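Local coordinates for ribosomal protein L11 methyltransferase (Lactobacillus delbrueckii subsp. bulgaricus ATCC BAA-365, PDB 3GRZ), which probably methylates lysine residues of ribosomal protein L11 with S-adenosyl-L-methionine as methyl donor, and is represented here by its C-terminal methyltransferase fragment, at residues 115-123 with 137-148; 172-180 with 189-197. One frame throughout, in Å; residues are numbered along the deposited sequence. Where two conformers were deposited one is given.

Contact 1: residues 115-123 with 137-148; sequences KTSLLADVD and ILLDLIPQLDSH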
loop_
_atom_site.group_PDB
_atom_site.type_symbol
_atom_site.label_atom_id
_atom_site.label_comp_id
_atom_site.label_asym_id
_atom_site.label_seq_id
_atom_site.Cartn_x
_atom_site.Cartn_y
_atom_site.Cartn_z
ATOM N N LYS B 115 5.234 6.949 -28.071
ATOM C CA LYS B 115 4.103 6.323 -28.717
ATOM C C LYS B 115 4.569 5.011 -29.319
ATOM O O LYS B 115 5.269 4.988 -30.342
ATOM C CB LYS B 115 3.508 7.243 -29.781
ATOM C CG LYS B 115 2.210 6.748 -30.377
ATOM C CD LYS B 115 1.815 7.621 -31.560
ATOM C CE LYS B 115 0.513 7.167 -32.171
ATOM N NZ LYS B 115 0.648 5.871 -32.878
ATOM N N THR B 116 4.188 3.925 -28.656
ATOM C CA THR B 116 4.673 2.590 -28.976
ATOM C C THR B 116 3.831 1.530 -28.283
ATOM O O THR B 116 3.225 1.785 -27.241
ATOM C CB THR B 116 6.200 2.397 -28.649
ATOM O OG1 THR B 116 6.641 1.161 -29.214
ATOM C CG2 THR B 116 6.503 2.414 -27.128
ATOM N N SER B 117 3.800 0.346 -28.881
ATOM C CA SER B 117 3.092 -0.786 -28.323
ATOM C C SER B 117 3.987 -1.558 -27.356
ATOM O O SER B 117 5.032 -2.083 -27.747
ATOM C CB SER B 117 2.593 -1.699 -29.445
ATOM O OG SER B 117 1.802 -2.741 -28.918
ATOM N N LEU B 118 3.556 -1.613 -26.094
ATOM C CA LEU B 118 4.279 -2.278 -25.003
ATOM C C LEU B 118 5.674 -1.704 -24.845
ATOM O O LEU B 118 5.811 -0.517 -24.562
ATOM C CB LEU B 118 4.268 -3.803 -25.161
ATOM C CG LEU B 118 2.844 -4.375 -25.122
ATOM C CD1 LEU B 118 2.856 -5.849 -25.425
ATOM C CD2 LEU B 118 2.187 -4.097 -23.773
ATOM N N LEU B 119 6.703 -2.525 -25.034
ATOM C CA LEU B 119 8.074 -2.031 -24.954
ATOM C C LEU B 119 8.852 -2.223 -26.255
ATOM O O LEU B 119 10.089 -2.272 -26.229
ATOM C CB LEU B 119 8.824 -2.663 -23.769
ATOM C CG LEU B 119 8.355 -2.268 -22.361
ATOM C CD1 LEU B 119 8.908 -3.231 -21.325
ATOM C CD2 LEU B 119 8.704 -0.822 -22.015
ATOM N N ALA B 120 8.119 -2.291 -27.368
ATOM C CA ALA B 120 8.714 -2.304 -28.701
ATOM C C ALA B 120 9.480 -1.010 -28.917
ATOM O O ALA B 120 8.960 0.088 -28.679
ATOM C CB ALA B 120 7.645 -2.481 -29.778
ATOM N N ASP B 121 10.742 -1.149 -29.305
ATOM C CA ASP B 121 11.560 -0.002 -29.658
ATOM C C ASP B 121 11.912 0.874 -28.454
ATOM O O ASP B 121 12.330 2.028 -28.620
ATOM C CB ASP B 121 10.872 0.815 -30.757
ATOM C CG ASP B 121 10.774 0.056 -32.071
ATOM O OD1 ASP B 121 11.828 -0.207 -32.692
ATOM O OD2 ASP B 121 9.641 -0.282 -32.480
ATOM N N VAL B 122 11.752 0.328 -27.246
ATOM C CA VAL B 122 12.218 1.023 -26.056
ATOM C C VAL B 122 13.608 0.488 -25.747
ATOM O O VAL B 122 13.777 -0.698 -25.449
ATOM C CB VAL B 122 11.271 0.830 -24.854
ATOM C CG1 VAL B 122 11.867 1.481 -23.621
ATOM C CG2 VAL B 122 9.909 1.430 -25.155
ATOM N N ASP B 123 14.597 1.371 -25.821
ATOM C CA ASP B 123 16.002 0.970 -25.782
ATOM C C ASP B 123 16.537 0.633 -24.398
ATOM O O ASP B 123 17.272 -0.342 -24.232
ATOM C CB ASP B 123 16.878 2.051 -26.427
ATOM C CG ASP B 123 16.688 2.135 -27.934
ATOM O OD1 ASP B 123 16.449 1.080 -28.569
ATOM O OD2 ASP B 123 16.782 3.258 -28.481
ATOM N N ILE B 137 -3.143 -8.403 -22.778
ATOM C CA ILE B 137 -2.044 -7.529 -23.191
ATOM C C ILE B 137 -0.844 -7.747 -22.263
ATOM O O ILE B 137 0.303 -7.775 -22.722
ATOM C CB ILE B 137 -2.463 -6.032 -23.210
ATOM C CG1 ILE B 137 -3.785 -5.858 -23.972
ATOM C CG2 ILE B 137 -1.371 -5.163 -23.850
ATOM C CD1 ILE B 137 -4.505 -4.558 -23.668
ATOM N N LEU B 138 -1.110 -7.927 -20.964
ATOM C CA LEU B 138 -0.046 -8.283 -20.005
ATOM C C LEU B 138 0.711 -9.552 -20.406
ATOM O O LEU B 138 1.937 -9.604 -20.276
ATOM C CB LEU B 138 -0.580 -8.428 -18.580
ATOM C CG LEU B 138 -0.982 -7.147 -17.857
ATOM C CD1 LEU B 138 -1.639 -7.511 -16.529
ATOM C CD2 LEU B 138 0.207 -6.238 -17.631
ATOM N N LEU B 139 -0.024 -10.545 -20.903
ATOM C CA LEU B 139 0.566 -11.784 -21.429
ATOM C C LEU B 139 1.565 -11.527 -22.564
ATOM O O LEU B 139 2.576 -12.222 -22.660
ATOM C CB LEU B 139 -0.518 -12.790 -21.864
ATOM C CG LEU B 139 -1.381 -13.408 -20.748
ATOM C CD1 LEU B 139 -2.567 -14.175 -21.308
ATOM C CD2 LEU B 139 -0.564 -14.306 -19.814
ATOM N N ASP B 140 1.296 -10.517 -23.393
ATOM C CA ASP B 140 2.255 -10.081 -24.420
ATOM C C ASP B 140 3.426 -9.282 -23.837
ATOM O O ASP B 140 4.537 -9.306 -24.383
ATOM C CB ASP B 140 1.554 -9.272 -25.516
ATOM C CG ASP B 140 0.551 -10.101 -26.311
ATOM O OD1 ASP B 140 0.734 -11.333 -26.406
ATOM O OD2 ASP B 140 -0.418 -9.514 -26.841
ATOM N N LEU B 141 3.181 -8.579 -22.728
ATOM C CA LEU B 141 4.229 -7.801 -22.061
ATOM C C LEU B 141 5.225 -8.691 -21.323
ATOM O O LEU B 141 6.422 -8.388 -21.290
ATOM C CB LEU B 141 3.626 -6.775 -21.077
ATOM C CG LEU B 141 4.607 -5.875 -20.314
ATOM C CD1 LEU B 141 5.468 -4.998 -21.262
ATOM C CD2 LEU B 141 3.865 -5.013 -19.306
ATOM N N ILE B 142 4.729 -9.772 -20.721
ATOM C CA ILE B 142 5.576 -10.632 -19.882
ATOM C C ILE B 142 6.934 -11.024 -20.539
ATOM O O ILE B 142 7.982 -10.750 -19.941
ATOM C CB ILE B 142 4.781 -11.827 -19.245
ATOM C CG1 ILE B 142 3.856 -11.316 -18.121
ATOM C CG2 ILE B 142 5.738 -12.875 -18.687
ATOM C CD1 ILE B 142 2.707 -12.252 -17.747
ATOM N N PRO B 143 6.934 -11.581 -21.784
ATOM C CA PRO B 143 8.232 -11.954 -22.393
ATOM C C PRO B 143 9.162 -10.793 -22.765
ATOM O O PRO B 143 10.328 -11.034 -23.106
ATOM C CB PRO B 143 7.829 -12.714 -23.668
ATOM C CG PRO B 143 6.389 -13.021 -23.528
ATOM C CD PRO B 143 5.822 -11.916 -22.695
ATOM N N GLN B 144 8.658 -9.558 -22.694
ATOM C CA GLN B 144 9.463 -8.365 -22.971
ATOM C C GLN B 144 10.135 -7.797 -21.725
ATOM O O GLN B 144 11.027 -6.962 -21.846
ATOM C CB GLN B 144 8.623 -7.256 -23.623
ATOM C CG GLN B 144 7.832 -7.679 -24.846
ATOM C CD GLN B 144 7.320 -6.497 -25.668
ATOM O OE1 GLN B 144 7.530 -5.338 -25.316
ATOM N NE2 GLN B 144 6.651 -6.795 -26.775
ATOM N N LEU B 145 9.706 -8.248 -20.542
ATOM C CA LEU B 145 10.145 -7.659 -19.265
ATOM C C LEU B 145 11.633 -7.829 -18.996
ATOM O O LEU B 145 12.307 -6.860 -18.657
ATOM C CB LEU B 145 9.356 -8.228 -18.084
ATOM C CG LEU B 145 7.869 -7.885 -17.926
ATOM C CD1 LEU B 145 7.278 -8.723 -16.807
ATOM C CD2 LEU B 145 7.671 -6.378 -17.659
ATOM N N ASP B 146 12.127 -9.058 -19.156
ATOM C CA ASP B 146 13.535 -9.398 -18.890
ATOM C C ASP B 146 14.565 -8.460 -19.524
ATOM O O ASP B 146 15.450 -7.934 -18.831
ATOM C CB ASP B 146 13.823 -10.844 -19.315
ATOM C CG ASP B 146 15.284 -11.216 -19.151
ATOM O OD1 ASP B 146 15.780 -11.196 -18.004
ATOM O OD2 ASP B 146 15.933 -11.525 -20.174
ATOM N N SER B 147 14.446 -8.239 -20.833
ATOM C CA SER B 147 15.386 -7.370 -21.569
ATOM C C SER B 147 15.260 -5.862 -21.273
ATOM O O SER B 147 16.098 -5.075 -21.718
ATOM C CB SER B 147 15.272 -7.613 -23.077
ATOM O OG SER B 147 13.949 -7.368 -23.540
ATOM N N HIS B 148 14.223 -5.462 -20.533
ATOM C CA HIS B 148 14.028 -4.053 -20.180
ATOM C C HIS B 148 14.092 -3.817 -18.678
ATOM O O HIS B 148 13.666 -2.775 -18.192
ATOM C CB HIS B 148 12.695 -3.534 -20.726
ATOM C CG HIS B 148 12.609 -3.545 -22.219
ATOM N ND1 HIS B 148 12.138 -4.629 -22.930
ATOM C CD2 HIS B 148 12.934 -2.605 -23.136
ATOM C CE1 HIS B 148 12.173 -4.351 -24.223
ATOM N NE2 HIS B 148 12.655 -3.128 -24.374
HETATM O O HOH W 1 5.150 -4.787 -28.291
HETATM O O HOH W 2 16.589 -2.934 -23.673
#

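Contact 2: residues 172-180 with 189-197; sequences LAENSFQID and IGLAISRKH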
loop_
_atom_site.group_PDB
_atom_site.type_symbol
_atom_site.label_atom_id
_atom_site.label_comp_id
_atom_site.label_asym_id
_atom_site.label_seq_id
_atom_site.Cartn_x
_atom_site.Cartn_y
_atom_site.Cartn_z
ATOM N N LEU B 172 4.333 -15.811 -15.829
ATOM C CA LEU B 172 5.392 -15.253 -14.977
ATOM C C LEU B 172 6.421 -16.329 -14.576
ATOM O O LEU B 172 7.629 -16.111 -14.686
ATOM C CB LEU B 172 4.792 -14.561 -13.738
ATOM C CG LEU B 172 4.102 -13.200 -13.952
ATOM C CD1 LEU B 172 3.228 -12.817 -12.747
ATOM C CD2 LEU B 172 5.106 -12.096 -14.268
ATOM N N ALA B 173 5.925 -17.480 -14.124
ATOM C CA ALA B 173 6.769 -18.625 -13.741
ATOM C C ALA B 173 7.656 -19.074 -14.901
ATOM O O ALA B 173 8.867 -19.241 -14.735
ATOM C CB ALA B 173 5.901 -19.788 -13.247
ATOM N N GLU B 174 7.040 -19.215 -16.076
ATOM C CA GLU B 174 7.719 -19.599 -17.318
ATOM C C GLU B 174 8.811 -18.629 -17.728
ATOM O O GLU B 174 9.778 -19.031 -18.377
ATOM C CB GLU B 174 6.713 -19.728 -18.465
ATOM C CG GLU B 174 5.903 -21.019 -18.439
ATOM C CD GLU B 174 4.637 -20.958 -19.282
ATOM O OE1 GLU B 174 4.430 -19.948 -19.993
ATOM O OE2 GLU B 174 3.843 -21.930 -19.228
ATOM N N ASN B 175 8.656 -17.358 -17.355
ATOM C CA ASN B 175 9.656 -16.338 -17.668
ATOM C C ASN B 175 10.568 -16.001 -16.498
ATOM O O ASN B 175 11.278 -14.985 -16.530
ATOM C CB ASN B 175 8.993 -15.080 -18.235
ATOM C CG ASN B 175 8.507 -15.276 -19.645
ATOM O OD1 ASN B 175 9.215 -14.968 -20.598
ATOM N ND2 ASN B 175 7.299 -15.810 -19.790
ATOM N N SER B 176 10.539 -16.887 -15.494
ATOM C CA SER B 176 11.363 -16.790 -14.278
ATOM C C SER B 176 11.097 -15.527 -13.452
ATOM O O SER B 176 12.026 -14.814 -13.053
ATOM C CB SER B 176 12.860 -16.959 -14.599
ATOM O OG SER B 176 13.088 -18.155 -15.323
ATOM N N PHE B 177 9.817 -15.265 -13.195
ATOM C CA PHE B 177 9.407 -14.167 -12.327
ATOM C C PHE B 177 8.613 -14.721 -11.152
ATOM O O PHE B 177 7.828 -15.655 -11.312
ATOM C CB PHE B 177 8.573 -13.138 -13.103
ATOM C CG PHE B 177 9.385 -12.287 -14.034
ATOM C CD1 PHE B 177 10.132 -11.227 -13.546
ATOM C CD2 PHE B 177 9.417 -12.555 -15.399
ATOM C CE1 PHE B 177 10.898 -10.434 -14.396
ATOM C CE2 PHE B 177 10.186 -11.774 -16.257
ATOM C CZ PHE B 177 10.926 -10.713 -15.754
ATOM N N GLN B 178 8.827 -14.147 -9.976
ATOM C CA GLN B 178 8.043 -14.497 -8.807
ATOM C C GLN B 178 7.120 -13.340 -8.399
ATOM O O GLN B 178 7.365 -12.184 -8.759
ATOM C CB GLN B 178 8.966 -14.876 -7.649
ATOM C CG GLN B 178 9.837 -13.743 -7.139
ATOM C CD GLN B 178 10.857 -14.196 -6.120
ATOM O OE1 GLN B 178 11.427 -15.283 -6.232
ATOM N NE2 GLN B 178 11.109 -13.355 -5.126
ATOM N N ILE B 179 6.074 -13.674 -7.642
ATOM C CA ILE B 179 5.126 -12.710 -7.096
ATOM C C ILE B 179 5.467 -12.506 -5.623
ATOM O O ILE B 179 5.367 -13.434 -4.814
ATOM C CB ILE B 179 3.662 -13.202 -7.255
ATOM C CG1 ILE B 179 3.317 -13.389 -8.737
ATOM C CG2 ILE B 179 2.680 -12.247 -6.568
ATOM C CD1 ILE B 179 1.960 -14.078 -8.991
ATOM N N ASP B 180 5.895 -11.293 -5.296
ATOM C CA ASP B 180 6.242 -10.915 -3.945
ATOM C C ASP B 180 5.008 -10.488 -3.153
ATOM O O ASP B 180 4.980 -10.592 -1.923
ATOM C CB ASP B 180 7.245 -9.761 -3.976
ATOM C CG ASP B 180 8.484 -10.077 -4.787
ATOM O OD1 ASP B 180 8.900 -11.254 -4.850
ATOM O OD2 ASP B 180 9.058 -9.134 -5.355
ATOM N N ILE B 189 -7.060 -7.781 -9.481
ATOM C CA ILE B 189 -5.815 -8.236 -8.895
ATOM C C ILE B 189 -4.694 -7.277 -9.247
ATOM O O ILE B 189 -4.600 -6.810 -10.392
ATOM C CB ILE B 189 -5.434 -9.658 -9.433
ATOM C CG1 ILE B 189 -6.596 -10.652 -9.280
ATOM C CG2 ILE B 189 -4.159 -10.184 -8.793
ATOM C CD1 ILE B 189 -6.791 -11.204 -7.911
ATOM N N GLY B 190 -3.845 -6.985 -8.261
ATOM C CA GLY B 190 -2.576 -6.297 -8.486
ATOM C C GLY B 190 -1.429 -7.165 -8.006
ATOM O O GLY B 190 -1.559 -7.878 -7.014
ATOM N N LEU B 191 -0.302 -7.113 -8.706
ATOM C CA LEU B 191 0.869 -7.918 -8.338
ATOM C C LEU B 191 2.149 -7.111 -8.258
ATOM O O LEU B 191 2.430 -6.307 -9.151
ATOM C CB LEU B 191 1.098 -9.044 -9.358
ATOM C CG LEU B 191 -0.045 -9.986 -9.726
ATOM C CD1 LEU B 191 0.390 -10.833 -10.927
ATOM C CD2 LEU B 191 -0.419 -10.872 -8.541
ATOM N N ALA B 192 2.923 -7.346 -7.198
ATOM C CA ALA B 192 4.310 -6.897 -7.121
ATOM C C ALA B 192 5.192 -8.091 -7.483
ATOM O O ALA B 192 5.049 -9.174 -6.903
ATOM C CB ALA B 192 4.645 -6.377 -5.733
ATOM N N ILE B 193 6.088 -7.874 -8.440
ATOM C CA ILE B 193 6.813 -8.927 -9.138
ATOM C C ILE B 193 8.318 -8.626 -9.135
ATOM O O ILE B 193 8.731 -7.476 -9.272
ATOM C CB ILE B 193 6.287 -9.064 -10.604
ATOM C CG1 ILE B 193 4.844 -9.582 -10.624
ATOM C CG2 ILE B 193 7.174 -9.978 -11.469
ATOM C CD1 ILE B 193 4.061 -9.145 -11.868
ATOM N N SER B 194 9.136 -9.660 -8.961
ATOM C CA SER B 194 10.585 -9.549 -9.178
ATOM C C SER B 194 11.107 -10.820 -9.850
ATOM O O SER B 194 10.337 -11.755 -10.069
ATOM C CB SER B 194 11.319 -9.273 -7.858
ATOM O OG SER B 194 11.029 -10.264 -6.883
ATOM N N ARG B 195 12.391 -10.840 -10.216
ATOM C CA ARG B 195 13.014 -12.047 -10.779
ATOM C C ARG B 195 13.054 -13.162 -9.740
ATOM O O ARG B 195 13.281 -12.896 -8.553
ATOM C CB ARG B 195 14.439 -11.762 -11.263
ATOM C CG ARG B 195 14.549 -10.743 -12.383
ATOM C CD ARG B 195 15.918 -10.829 -13.034
ATOM N NE ARG B 195 16.265 -9.614 -13.766
ATOM C CZ ARG B 195 16.114 -9.463 -15.079
ATOM N NH1 ARG B 195 15.611 -10.452 -15.812
ATOM N NH2 ARG B 195 16.466 -8.325 -15.662
ATOM N N LYS B 196 12.839 -14.399 -10.190
ATOM C CA LYS B 196 12.881 -15.553 -9.294
ATOM C C LYS B 196 14.193 -15.610 -8.526
ATOM O O LYS B 196 15.277 -15.581 -9.113
ATOM C CB LYS B 196 12.620 -16.868 -10.034
ATOM C CG LYS B 196 11.214 -17.395 -9.837
ATOM C CD LYS B 196 11.224 -18.899 -9.636
ATOM C CE LYS B 196 9.928 -19.385 -9.007
ATOM N NZ LYS B 196 10.087 -20.747 -8.427
ATOM N N HIS B 197 14.068 -15.645 -7.201
ATOM C CA HIS B 197 15.195 -15.627 -6.273
ATOM C C HIS B 197 14.926 -16.608 -5.141
ATOM O O HIS B 197 13.818 -16.653 -4.603
ATOM C CB HIS B 197 15.399 -14.217 -5.700
ATOM C CG HIS B 197 16.398 -13.388 -6.453
ATOM N ND1 HIS B 197 17.605 -13.003 -5.908
ATOM C CD2 HIS B 197 16.367 -12.867 -7.703
ATOM C CE1 HIS B 197 18.275 -12.281 -6.790
ATOM N NE2 HIS B 197 17.545 -12.184 -7.888
#

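Contact 1: residues 115-123 with 137-148
Two polar side chains of 137-148, Gln144 and His148, reach the backbone of the loop 115-123, His148 only weakly, while Leu118 and Leu119 supply the apolar contact. The Gln144 chain is extended beyond CG (chi2 -165°), which carries its amide to the type II' turn Ser117-Ala120, where OE1 accepts a hydrogen bond from Leu119 N at 2.9 Å. NE2 of that amide donates to a water that in turn donates to Ser117 O. In His148, ND1 makes the well-formed bond, to Gln144 O at 2.8 Å, almost straight (172°) and in the ring plane. NE2 has a weak, bent bond (124°) to Val122 O at 2.9 Å; both nitrogens could donate only if the ring were protonated. Over one ring face sits Leu119 CB, 3.8 Å from the centroid, a CH-pi contact. Leu118 CD2 meets Ile137 CG2 at 3.7 Å and also Leu141 CB; CD1 lies 3.7 Å from the aliphatic CB of Asp140. Leu119 CD1 rests 3.9 Å from Leu141 CD1. With an alanine at His148, Gln144 O would probably lose its ring partner, Val122 O its weak one, and Leu119 CB the face it lies against. In this Rossmann-like fold, Leu118's side chain is about 7 Å from Gly68, a predicted S-adenosyl-L-methionine site. Polar bonds to loop backbone are consistent with the contact holding the 112-115 to 126-132 connection against helix 135-145.

Contact 2: residues 172-180 with 189-197
The ring of Phe177 has Ser194 O at its edge, near the ring plane, 3.5 Å from CD1. In the conformer given, Arg195 lies side by side with it and points the same way, guanidinium and ring planes 23° apart. The amide of Gln178 is held at both ends: OE1 takes His197 N at 2.8 Å, a donor well above the amide plane and less certain because His197 is poorly ordered, and NE2 gives a hydrogen bond to Asp180 OD1 at 3.1 Å. Ser194 OG, set between its backbone N and carbonyl carbon (chi1 56°), faces Asp180 and donates to the syn lone pair of OD2 at 2.7 Å, so both carboxylate oxygens are engaged. The backbones form an antiparallel ladder, the axes of 177-179 and 189-195 at 145°: Gln178 and Ser194 are a hydrogen-bonded pair (Gln178 N to Ser194 O 2.8 Å, Ser194 N to Gln178 O 3.1 Å), extended by Asp180 N to Ala192 O and Lys196 N to Ser176 O. Ile179 and Ile193 occupy the opposite face from that pair; there Ile179 CG2 meets Leu191 CD2 at 3.9 Å, and Leu172 CD1 meets Ile193 CD1 tip to tip at 3.9 Å. A Schellman motif with Ser176 as C-prime residue ends helix 165-174, Phe177 N bonding to Leu172 O, before strand 177-185. This hairpin edges the seven-stranded sheet: strand 188-195 pairs onward with strand 153-161, Phe177 and Leu172 pack on helix 135-145, and Arg195 approaches Asp146 too closely for their salt bridge to be more than doubtful.

From the N terminus, the chain first leaves strand 112-115 into the loop of contact 1. That contact closes when helix 135-145 returns to the loop, with strand 126-132 enclosed between its segments. After strand 153-161, contact 2 opens at the end of helix 165-174 and closes across the hairpin of strands 177-185 and 188-195. The two loops run in series, neither nesting nor crossing, with centres 16 Å apart. They nevertheless meet: Ile142 and Pro143 of 137-148 pack on Asn175 of 172-180. Contact 1 fastens a loop to helix 135-145; contact 2 joins the last two strands and the end of helix 165-174, at the edge of a sheet of order 3-2-1-4-5-7-6, the hallmark of Rossmann-like class I methyltransferases.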